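Local coordinates for protein ofchtiv-g5 (Ostrinia furnacalis, PDB 6JM8) that probably hydrolyses chitin as a group IV insect chitinase of glycoside hydrolase family 18, holding N-acetylglucosamine units in its substrate cleft, at residues D122-Y127 / T162-A167; A39-N44 / V80-W85. One frame throughout, in Å; residues are numbered along the deposited sequence.

Contact 1. Residues D122-Y127 / T162-A167. With NAG (2-acetamido-2-deoxy-beta-D-glucopyranose), chain B; NAG (2-acetamido-2-deoxy-beta-D-glucopyranose), chain C.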
ATOM      1  N   ASP A 122      -1.334   9.074  -8.806  1.00 17.04           N
ATOM      2  CA  ASP A 122      -1.861   7.827  -8.270  1.00 19.28           C
ATOM      3  C   ASP A 122      -3.127   8.151  -7.484  1.00 22.69           C
ATOM      4  O   ASP A 122      -3.071   8.880  -6.488  1.00 22.99           O
ATOM      5  CB  ASP A 122      -0.820   7.143  -7.384  1.00 17.91           C
ATOM      6  CG  ASP A 122      -1.267   5.782  -6.892  1.00 31.78           C
ATOM      7  OD1 ASP A 122      -1.519   4.891  -7.729  1.00 31.48           O
ATOM      8  OD2 ASP A 122      -1.354   5.606  -5.657  1.00 34.79           O
ATOM      9  N   VAL A 123      -4.265   7.636  -7.942  1.00 17.69           N
ATOM     10  CA  VAL A 123      -5.555   7.925  -7.325  1.00 17.54           C
ATOM     11  C   VAL A 123      -5.830   6.854  -6.279  1.00 19.74           C
ATOM     12  O   VAL A 123      -6.029   5.684  -6.615  1.00 24.41           O
ATOM     13  CB  VAL A 123      -6.682   7.989  -8.361  1.00 19.22           C
ATOM     14  CG1 VAL A 123      -8.007   8.269  -7.672  1.00 15.22           C
ATOM     15  CG2 VAL A 123      -6.380   9.042  -9.409  1.00 18.57           C
ATOM     16  N   ASP A 124      -5.838   7.250  -5.006  1.00 19.26           N
ATOM     17  CA  ASP A 124      -6.044   6.294  -3.925  1.00 14.68           C
ATOM     18  C   ASP A 124      -7.304   6.640  -3.145  1.00 22.48           C
ATOM     19  O   ASP A 124      -7.252   6.914  -1.945  1.00 17.09           O
ATOM     20  CB  ASP A 124      -4.834   6.251  -2.987  1.00 14.43           C
ATOM     21  CG  ASP A 124      -3.586   5.809  -3.692  1.00 29.50           C
ATOM     22  OD1 ASP A 124      -3.686   5.496  -4.886  1.00 26.46           O
ATOM     23  OD2 ASP A 124      -2.504   5.777  -3.067  1.00 36.38           O
ATOM     24  N   TRP A 125      -8.456   6.566  -3.798  1.00 11.78           N
ATOM     25  CA  TRP A 125      -9.725   6.845  -3.209  1.00 13.23           C
ATOM     26  C   TRP A 125     -10.150   5.606  -2.478  1.00 15.62           C
ATOM     27  O   TRP A 125     -10.388   4.660  -3.087  1.00 18.06           O
ATOM     28  CB  TRP A 125     -10.726   7.223  -4.280  1.00 17.71           C
ATOM     29  CG  TRP A 125     -12.125   7.323  -3.872  1.00 18.33           C
ATOM     30  CD1 TRP A 125     -12.629   7.180  -2.634  1.00 20.38           C
ATOM     31  CD2 TRP A 125     -13.248   7.535  -4.736  1.00 15.19           C
ATOM     32  NE1 TRP A 125     -13.987   7.307  -2.646  1.00 20.46           N
ATOM     33  CE2 TRP A 125     -14.397   7.519  -3.927  1.00 17.49           C
ATOM     34  CE3 TRP A 125     -13.392   7.745  -6.092  1.00 13.66           C
ATOM     35  CZ2 TRP A 125     -15.655   7.717  -4.432  1.00 14.22           C
ATOM     36  CZ3 TRP A 125     -14.636   7.915  -6.585  1.00 23.38           C
ATOM     37  CH2 TRP A 125     -15.754   7.912  -5.752  1.00 18.87           C
ATOM     38  N   LEU A 126     -10.231   5.676  -1.159  1.00 15.96           N
ATOM     39  CA  LEU A 126     -10.611   4.544  -0.324  1.00 19.30           C
ATOM     40  C   LEU A 126     -11.946   4.701   0.387  1.00 16.72           C
ATOM     41  O   LEU A 126     -11.927   5.213   1.458  1.00 20.32           O
ATOM     42  CB  LEU A 126      -9.522   4.262   0.723  1.00 17.90           C
ATOM     43  CG  LEU A 126      -8.200   3.663   0.306  1.00 23.29           C
ATOM     44  CD1 LEU A 126      -7.808   4.012  -1.050  1.00 19.76           C
ATOM     45  CD2 LEU A 126      -7.049   3.652   1.286  1.00 23.73           C
ATOM     46  N   TYR A 127     -13.061   4.264  -0.190  1.00 14.08           N
ATOM     47  CA  TYR A 127     -13.146   3.651  -1.518  1.00 16.09           C
ATOM     48  C   TYR A 127     -14.483   4.042  -2.137  1.00 19.03           C
ATOM     49  O   TYR A 127     -15.394   4.422  -1.413  1.00 16.57           O
ATOM     50  CB  TYR A 127     -13.067   2.113  -1.479  1.00 17.24           C
ATOM     51  CG  TYR A 127     -12.140   1.489  -0.469  1.00 19.20           C
ATOM     52  CD1 TYR A 127     -12.511   1.372   0.862  1.00 23.42           C
ATOM     53  CD2 TYR A 127     -10.915   0.967  -0.851  1.00 18.36           C
ATOM     54  CE1 TYR A 127     -11.668   0.783   1.794  1.00 21.11           C
ATOM     55  CE2 TYR A 127     -10.067   0.378   0.078  1.00 20.91           C
ATOM     56  CZ  TYR A 127     -10.449   0.286   1.394  1.00 21.68           C
ATOM     57  OH  TYR A 127      -9.596  -0.304   2.300  1.00 31.53           O
ATOM     58  N   THR A 162      -2.365   6.061 -12.405  1.00 13.06           N
ATOM     59  CA  THR A 162      -2.414   4.786 -11.707  1.00 16.02           C
ATOM     60  C   THR A 162      -3.418   4.879 -10.564  1.00 17.99           C
ATOM     61  O   THR A 162      -3.826   5.969 -10.156  1.00 14.39           O
ATOM     62  CB  THR A 162      -1.035   4.384 -11.164  1.00 22.77           C
ATOM     63  OG1 THR A 162      -0.699   5.214 -10.045  1.00 19.59           O
ATOM     64  CG2 THR A 162       0.032   4.548 -12.239  1.00 26.51           C
ATOM     65  N   VAL A 163      -3.825   3.718 -10.053  1.00 12.49           N
ATOM     66  CA  VAL A 163      -4.766   3.643  -8.944  1.00 11.92           C
ATOM     67  C   VAL A 163      -4.285   2.605  -7.944  1.00 18.04           C
ATOM     68  O   VAL A 163      -3.582   1.651  -8.294  1.00 18.63           O
ATOM     69  CB  VAL A 163      -6.203   3.304  -9.406  1.00 22.50           C
ATOM     70  CG1 VAL A 163      -6.734   4.366 -10.359  1.00 18.28           C
ATOM     71  CG2 VAL A 163      -6.250   1.920 -10.050  1.00 18.14           C
ATOM     72  N   ALA A 164      -4.661   2.808  -6.686  1.00 17.21           N
ATOM     73  CA  ALA A 164      -4.534   1.803  -5.642  1.00 19.15           C
ATOM     74  C   ALA A 164      -5.935   1.381  -5.225  1.00 17.71           C
ATOM     75  O   ALA A 164      -6.794   2.235  -4.977  1.00 14.25           O
ATOM     76  CB  ALA A 164      -3.753   2.338  -4.441  1.00 16.46           C
ATOM     77  N   VAL A 165      -6.169   0.069  -5.159  1.00 16.85           N
ATOM     78  CA  VAL A 165      -7.512  -0.480  -5.020  1.00 14.30           C
ATOM     79  C   VAL A 165      -7.527  -1.575  -3.963  1.00 17.62           C
ATOM     80  O   VAL A 165      -6.509  -2.207  -3.670  1.00 14.94           O
ATOM     81  CB  VAL A 165      -8.035  -1.042  -6.359  1.00 16.83           C
ATOM     82  CG1 VAL A 165      -8.117   0.057  -7.409  1.00 19.61           C
ATOM     83  CG2 VAL A 165      -7.137  -2.171  -6.832  1.00 18.35           C
ATOM     84  N   SER A 166      -8.710  -1.796  -3.389  1.00 18.38           N
ATOM     85  CA  SER A 166      -8.898  -2.898  -2.458  1.00 21.91           C
ATOM     86  C   SER A 166      -8.689  -4.231  -3.173  1.00 24.90           C
ATOM     87  O   SER A 166      -8.867  -4.353  -4.390  1.00 21.08           O
ATOM     88  CB  SER A 166     -10.288  -2.842  -1.821  1.00 18.54           C
ATOM     89  OG  SER A 166     -11.311  -2.975  -2.791  1.00 22.83           O
ATOM     90  N   ALA A 167      -8.312  -5.245  -2.395  1.00 19.19           N
ATOM     91  CA  ALA A 167      -7.764  -6.481  -2.944  1.00 23.18           C
ATOM     92  C   ALA A 167      -8.810  -7.574  -3.133  1.00 16.30           C
ATOM     93  O   ALA A 167      -9.024  -8.043  -4.256  1.00 22.20           O
ATOM     94  CB  ALA A 167      -6.627  -6.982  -2.042  1.00 14.06           C
TER
HETATM   95  C1  NAG B   3      -3.916   1.781   2.609  1.00 30.65           C
HETATM   96  C2  NAG B   3      -3.433   3.198   2.152  1.00 26.81           C
HETATM   97  C3  NAG B   3      -2.817   3.996   3.311  1.00 26.78           C
HETATM   98  C4  NAG B   3      -2.441   3.104   4.479  1.00 22.57           C
HETATM   99  C5  NAG B   3      -1.829   1.807   3.977  1.00 24.88           C
HETATM  100  C6  NAG B   3      -1.371   0.957   5.136  1.00 27.46           C
HETATM  101  C7  NAG B   3      -2.842   3.365  -0.233  1.00 39.12           C
HETATM  102  C8  NAG B   3      -1.745   3.249  -1.243  1.00 20.84           C
HETATM  103  N2  NAG B   3      -2.500   3.116   1.035  1.00 28.63           N
HETATM  104  O3  NAG B   3      -3.690   5.030   3.749  1.00 20.22           O
HETATM  105  O4  NAG B   3      -1.421   3.737   5.238  1.00 30.96           O
HETATM  106  O5  NAG B   3      -2.799   1.039   3.250  1.00 30.08           O
HETATM  107  O6  NAG B   3      -2.475   0.252   5.684  1.00 29.42           O
HETATM  108  O7  NAG B   3      -3.991   3.649  -0.555  1.00 41.24           O
HETATM  109  C1  NAG C   2      -7.557  -0.680   5.641  1.00 33.74           C
HETATM  110  C2  NAG C   2      -6.571   0.142   6.450  1.00 17.76           C
HETATM  111  C3  NAG C   2      -5.972   1.270   5.600  1.00 26.01           C
HETATM  112  C4  NAG C   2      -5.453   0.763   4.257  1.00 24.58           C
HETATM  113  C5  NAG C   2      -6.519  -0.106   3.589  1.00 37.10           C
HETATM  114  C6  NAG C   2      -6.078  -0.765   2.302  1.00 35.36           C
HETATM  115  C7  NAG C   2      -6.669   0.696   8.857  1.00 30.31           C
HETATM  116  C8  NAG C   2      -7.493   1.298   9.957  1.00 26.85           C
HETATM  117  N2  NAG C   2      -7.223   0.674   7.639  1.00 33.61           N
HETATM  118  O3  NAG C   2      -4.885   1.853   6.308  1.00 25.82           O
HETATM  119  O4  NAG C   2      -5.125   1.887   3.437  1.00 27.72           O
HETATM  120  O5  NAG C   2      -6.932  -1.157   4.472  1.00 29.95           O
HETATM  121  O6  NAG C   2      -7.198  -1.366   1.674  1.00 30.04           O
HETATM  122  O7  NAG C   2      -5.552   0.241   9.065  1.00 36.71           O
HETATM  123  O   HOH W   1      -0.506   2.127  -7.405  1.00 31.45           O
HETATM  124  O   HOH W   2      -8.511   4.883  -6.095  1.00 23.06           O
HETATM  125  O   HOH W   3      -9.672   2.671  -4.739  1.00 21.47           O

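Contact 2. Residues A39-N44 / V80-W85. With NAG (2-acetamido-2-deoxy-beta-D-glucopyranose), chain C; NAG (2-acetamido-2-deoxy-beta-D-glucopyranose), chain B; NAG (2-acetamido-2-deoxy-beta-D-glucopyranose), chain D.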
ATOM      1  N   ALA A  39       3.083  10.208  -1.012  1.00 18.38           N
ATOM      2  CA  ALA A  39       1.815  10.087  -0.301  1.00 15.69           C
ATOM      3  C   ALA A  39       1.814  11.024   0.898  1.00 18.44           C
ATOM      4  O   ALA A  39       2.786  11.051   1.660  1.00 16.86           O
ATOM      5  CB  ALA A  39       1.592   8.644   0.161  1.00 12.81           C
ATOM      6  N   PHE A  40       0.741  11.804   1.071  1.00 18.66           N
ATOM      7  CA  PHE A  40      -0.389  11.946   0.147  1.00 18.61           C
ATOM      8  C   PHE A  40      -0.674  13.430  -0.086  1.00 24.70           C
ATOM      9  O   PHE A  40      -0.320  14.264   0.745  1.00 19.09           O
ATOM     10  CB  PHE A  40      -1.676  11.326   0.707  1.00 14.40           C
ATOM     11  CG  PHE A  40      -1.693   9.829   0.764  1.00 17.63           C
ATOM     12  CD1 PHE A  40      -1.885   9.073  -0.382  1.00 16.36           C
ATOM     13  CD2 PHE A  40      -1.599   9.179   1.983  1.00 15.66           C
ATOM     14  CE1 PHE A  40      -1.933   7.695  -0.313  1.00 18.08           C
ATOM     15  CE2 PHE A  40      -1.647   7.808   2.057  1.00 15.80           C
ATOM     16  CZ  PHE A  40      -1.815   7.062   0.909  1.00 17.14           C
ATOM     17  N   ILE A  41      -1.339  13.756  -1.188  1.00 17.76           N
ATOM     18  CA  ILE A  41      -2.071  15.003  -1.298  1.00 20.67           C
ATOM     19  C   ILE A  41      -3.553  14.699  -1.113  1.00 25.95           C
ATOM     20  O   ILE A  41      -3.977  13.546  -1.097  1.00 17.99           O
ATOM     21  CB  ILE A  41      -1.808  15.734  -2.639  1.00 18.43           C
ATOM     22  CG1 ILE A  41      -2.244  14.873  -3.825  1.00 17.89           C
ATOM     23  CG2 ILE A  41      -0.349  16.153  -2.751  1.00 13.01           C
ATOM     24  CD1 ILE A  41      -2.381  15.647  -5.121  1.00 16.85           C
ATOM     25  N   GLY A  42      -4.355  15.748  -0.964  1.00 15.13           N
ATOM     26  CA  GLY A  42      -5.779  15.564  -0.769  1.00 18.56           C
ATOM     27  C   GLY A  42      -6.622  16.530  -1.575  1.00 20.29           C
ATOM     28  O   GLY A  42      -6.107  17.241  -2.443  1.00 22.48           O
ATOM     29  N   ILE A  43      -7.928  16.550  -1.307  1.00 20.85           N
ATOM     30  CA  ILE A  43      -8.853  17.461  -1.967  1.00 20.15           C
ATOM     31  C   ILE A  43      -9.787  18.054  -0.922  1.00 23.55           C
ATOM     32  O   ILE A  43      -9.921  17.540   0.190  1.00 23.45           O
ATOM     33  CB  ILE A  43      -9.689  16.777  -3.073  1.00 26.54           C
ATOM     34  CG1 ILE A  43     -10.750  15.868  -2.449  1.00 22.00           C
ATOM     35  CG2 ILE A  43      -8.801  16.004  -4.033  1.00 19.38           C
ATOM     36  CD1 ILE A  43     -11.635  15.182  -3.462  1.00 27.76           C
ATOM     37  N   ASN A  44     -10.437  19.153  -1.295  1.00 25.63           N
ATOM     38  CA  ASN A  44     -11.548  19.682  -0.527  1.00 22.44           C
ATOM     39  C   ASN A  44     -12.850  19.225  -1.180  1.00 25.99           C
ATOM     40  O   ASN A  44     -12.854  18.409  -2.106  1.00 26.77           O
ATOM     41  CB  ASN A  44     -11.447  21.206  -0.407  1.00 24.87           C
ATOM     42  CG  ASN A  44     -11.452  21.912  -1.753  1.00 27.73           C
ATOM     43  OD1 ASN A  44     -11.815  21.340  -2.780  1.00 26.55           O
ATOM     44  ND2 ASN A  44     -11.065  23.179  -1.745  1.00 22.21           N
ATOM     45  N   VAL A  80       2.620  11.492  -7.634  1.00 14.45           N
ATOM     46  CA  VAL A  80       1.978  12.000  -6.430  1.00 13.42           C
ATOM     47  C   VAL A  80       0.673  11.238  -6.243  1.00 12.32           C
ATOM     48  O   VAL A  80      -0.034  10.945  -7.213  1.00 16.09           O
ATOM     49  CB  VAL A  80       1.747  13.526  -6.493  1.00 15.09           C
ATOM     50  CG1 VAL A  80       0.696  13.892  -7.536  1.00 13.25           C
ATOM     51  CG2 VAL A  80       1.367  14.064  -5.120  1.00 12.13           C
ATOM     52  N   ALA A  81       0.376  10.882  -4.998  1.00 13.58           N
ATOM     53  CA  ALA A  81      -0.801  10.091  -4.669  1.00 14.23           C
ATOM     54  C   ALA A  81      -1.816  10.967  -3.951  1.00 17.20           C
ATOM     55  O   ALA A  81      -1.481  11.630  -2.964  1.00 12.54           O
ATOM     56  CB  ALA A  81      -0.434   8.886  -3.800  1.00 12.47           C
ATOM     57  N   VAL A  82      -3.051  10.966  -4.447  1.00 15.23           N
ATOM     58  CA  VAL A  82      -4.145  11.721  -3.851  1.00 16.68           C
ATOM     59  C   VAL A  82      -5.072  10.743  -3.143  1.00 16.19           C
ATOM     60  O   VAL A  82      -5.413   9.686  -3.691  1.00 18.33           O
ATOM     61  CB  VAL A  82      -4.903  12.555  -4.902  1.00 17.85           C
ATOM     62  CG1 VAL A  82      -5.465  11.670  -6.010  1.00 12.37           C
ATOM     63  CG2 VAL A  82      -6.010  13.363  -4.239  1.00 21.41           C
ATOM     64  N   GLY A  83      -5.464  11.085  -1.921  1.00 18.74           N
ATOM     65  CA  GLY A  83      -6.364  10.236  -1.172  1.00 14.96           C
ATOM     66  C   GLY A  83      -5.713   9.527  -0.006  1.00 16.92           C
ATOM     67  O   GLY A  83      -5.037  10.148   0.819  1.00 16.61           O
ATOM     68  N   GLY A  84      -5.906   8.218   0.067  1.00 16.14           N
ATOM     69  CA  GLY A  84      -5.448   7.460   1.210  1.00 20.39           C
ATOM     70  C   GLY A  84      -6.527   7.329   2.261  1.00 21.18           C
ATOM     71  O   GLY A  84      -7.630   7.875   2.156  1.00 17.44           O
ATOM     72  N   TRP A  85      -6.182   6.587   3.314  1.00 15.93           N
ATOM     73  CA  TRP A  85      -7.164   6.218   4.328  1.00 21.40           C
ATOM     74  C   TRP A  85      -7.723   7.446   5.037  1.00 17.17           C
ATOM     75  O   TRP A  85      -8.942   7.650   5.088  1.00 22.89           O
ATOM     76  CB  TRP A  85      -6.533   5.255   5.333  1.00 17.74           C
ATOM     77  CG  TRP A  85      -7.479   4.800   6.390  1.00 18.38           C
ATOM     78  CD1 TRP A  85      -7.501   5.195   7.697  1.00 19.11           C
ATOM     79  CD2 TRP A  85      -8.547   3.862   6.235  1.00 22.21           C
ATOM     80  NE1 TRP A  85      -8.518   4.560   8.364  1.00 20.01           N
ATOM     81  CE2 TRP A  85      -9.176   3.736   7.489  1.00 18.03           C
ATOM     82  CE3 TRP A  85      -9.032   3.115   5.156  1.00 17.65           C
ATOM     83  CZ2 TRP A  85     -10.265   2.894   7.696  1.00 22.20           C
ATOM     84  CZ3 TRP A  85     -10.113   2.279   5.362  1.00 23.98           C
ATOM     85  CH2 TRP A  85     -10.719   2.175   6.623  1.00 25.21           C
TER
HETATM   86  C1  NAG C   2      -7.557  -0.680   5.641  1.00 33.74           C
HETATM   87  C2  NAG C   2      -6.571   0.142   6.450  1.00 17.76           C
HETATM   88  C3  NAG C   2      -5.972   1.270   5.600  1.00 26.01           C
HETATM   89  C4  NAG C   2      -5.453   0.763   4.257  1.00 24.58           C
HETATM   90  C5  NAG C   2      -6.519  -0.106   3.589  1.00 37.10           C
HETATM   91  C6  NAG C   2      -6.078  -0.765   2.302  1.00 35.36           C
HETATM   92  C7  NAG C   2      -6.669   0.696   8.857  1.00 30.31           C
HETATM   93  C8  NAG C   2      -7.493   1.298   9.957  1.00 26.85           C
HETATM   94  N2  NAG C   2      -7.223   0.674   7.639  1.00 33.61           N
HETATM   95  O3  NAG C   2      -4.885   1.853   6.308  1.00 25.82           O
HETATM   96  O4  NAG C   2      -5.125   1.887   3.437  1.00 27.72           O
HETATM   97  O5  NAG C   2      -6.932  -1.157   4.472  1.00 29.95           O
HETATM   98  O6  NAG C   2      -7.198  -1.366   1.674  1.00 30.04           O
HETATM   99  O7  NAG C   2      -5.552   0.241   9.065  1.00 36.71           O
HETATM  100  C1  NAG B   3      -3.916   1.781   2.609  1.00 30.65           C
HETATM  101  C2  NAG B   3      -3.433   3.198   2.152  1.00 26.81           C
HETATM  102  C3  NAG B   3      -2.817   3.996   3.311  1.00 26.78           C
HETATM  103  C4  NAG B   3      -2.441   3.104   4.479  1.00 22.57           C
HETATM  104  C5  NAG B   3      -1.829   1.807   3.977  1.00 24.88           C
HETATM  105  C6  NAG B   3      -1.371   0.957   5.136  1.00 27.46           C
HETATM  106  C7  NAG B   3      -2.842   3.365  -0.233  1.00 39.12           C
HETATM  107  C8  NAG B   3      -1.745   3.249  -1.243  1.00 20.84           C
HETATM  108  N2  NAG B   3      -2.500   3.116   1.035  1.00 28.63           N
HETATM  109  O3  NAG B   3      -3.690   5.030   3.749  1.00 20.22           O
HETATM  110  O4  NAG B   3      -1.421   3.737   5.238  1.00 30.96           O
HETATM  111  O5  NAG B   3      -2.799   1.039   3.250  1.00 30.08           O
HETATM  112  O6  NAG B   3      -2.475   0.252   5.684  1.00 29.42           O
HETATM  113  O7  NAG B   3      -3.991   3.649  -0.555  1.00 41.24           O
HETATM  114  C1  NAG D   4      -1.933   4.623   6.223  1.00 28.46           C
HETATM  115  C2  NAG D   4      -0.906   4.643   7.356  1.00 38.38           C
HETATM  116  C3  NAG D   4      -1.274   5.709   8.409  1.00 29.80           C
HETATM  117  C4  NAG D   4      -1.542   7.040   7.721  1.00 34.65           C
HETATM  118  C5  NAG D   4      -2.611   6.833   6.665  1.00 41.91           C
HETATM  119  C6  NAG D   4      -2.983   8.093   5.930  1.00 28.39           C
HETATM  120  C7  NAG D   4       0.295   2.602   8.008  1.00 43.59           C
HETATM  121  C8  NAG D   4       1.521   3.244   7.442  1.00 19.69           C
HETATM  122  N2  NAG D   4      -0.832   3.321   7.955  1.00 39.60           N
HETATM  123  O3  NAG D   4      -0.237   5.831   9.380  1.00 46.73           O
HETATM  124  O4  NAG D   4      -1.959   8.068   8.601  1.00 44.92           O
HETATM  125  O5  NAG D   4      -2.097   5.928   5.694  1.00 24.91           O
HETATM  126  O6  NAG D   4      -4.071   7.815   5.076  1.00 19.22           O
HETATM  127  O7  NAG D   4       0.324   1.488   8.517  1.00 57.17           O

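Contact 1. Residues D122-Y127 / T162-A167
Asp122 and Thr162 face one another across two adjacent parallel strands of the TIM barrel; segment 122-127 carries the end of the family 18 DxxDxDxE signature, with Leu126 at the position that is usually the catalytic glutamate. Their side chains meet at about a right angle, with Thr162 OG1 donating a very short bond of 2.5 Å to Asp122 OD1. The parallel ladder continues through Val123, whose N donates to Thr162 O at 2.8 Å and whose O accepts from Ala164 N. On the other side of the sheet Val123 and Val163 pack together and touch Phe143 of helix 138-154.

Asp124 shows how a strand end becomes a binding site. Its CB lies 3.7 Å from O7 of the chain B sugar; from there CG, anti to the carbonyl carbon (chi1 -62°), brings the carboxylate over Ala164 CB. Asp124 OD1 lies 3.2 Å from Ala164 CB. Asp124 OD2 lies 3.2 Å from C8, the acetamide methyl of the chain B sugar. Past the strand, a cis peptide precedes Tyr127, whose ring bears Leu126 CB over the centre of one face. Ser166 CB approaches this ring obliquely, and Tyr127 OH shares a 2.7 Å hydrogen bond with O6 of the chain C sugar.

Contact 2. Residues A39-N44 / V80-W85
Phe40 lies against the backbone of Gly83 and Gly84, where two neighbouring parallel strands of the TIM barrel open into the glycan pocket. One ring face takes Gly83 O and Gly84 CA, the latter a CH-pi contact 3.8 Å from the centroid; Ala39 CB sits over the opposite face and Ala81 O lies at the edge. Held between these groups, the ring also meets Trp345. The tight half lies on the helix-facing side, around Ile41. With CG1 between its backbone N and carbonyl carbon (chi1 61°), Ile41 sends CG1 to Val82 CB and CG2 to Val80 CG2, 3.6 Å away. Val82 CG2 then meets Ile43 CG2, while helix 99-115 covers the group. Two backbone bonds clamp the pair: Ile41 N to Ala81 O at 2.8 Å, and Gly83 N to Ile41 O at 3.0 Å.

The loose side is Trp85, which has left the strand pair altogether and remains partly exposed. Its ring has N2 of the chain C sugar 3.5 Å above its centre, and Trp85 N donates to O3 of the chain B sugar at 3.0 Å. The chemistry is thus divided: aliphatic groups join strand to helix, while the face of Trp85 and its backbone N-H serve the sugars.

How the contacts relate
Followed from the N terminus, the chain lays down strand 35-43, passes through strand 49-51 and helices 54-59 and 62-67, and returns as strand 77-83, where contact 2 closes the first loop. Helices 90-97 and 99-115 then lead to strand 120-124. The excursion through helix 138-154 ends at strand 160-166, and contact 1 closes this second loop as a beta-alpha-beta unit. The loops are in series and neither nest nor cross. Strands 77-83 and 120-124 join them side by side: Val80 O probably accepts from Asp122 N, and Asp124 O from Gly84 N. Four consecutive parallel barrel strands are thereby tied together, and both contacts touch the sugars of chains B and C.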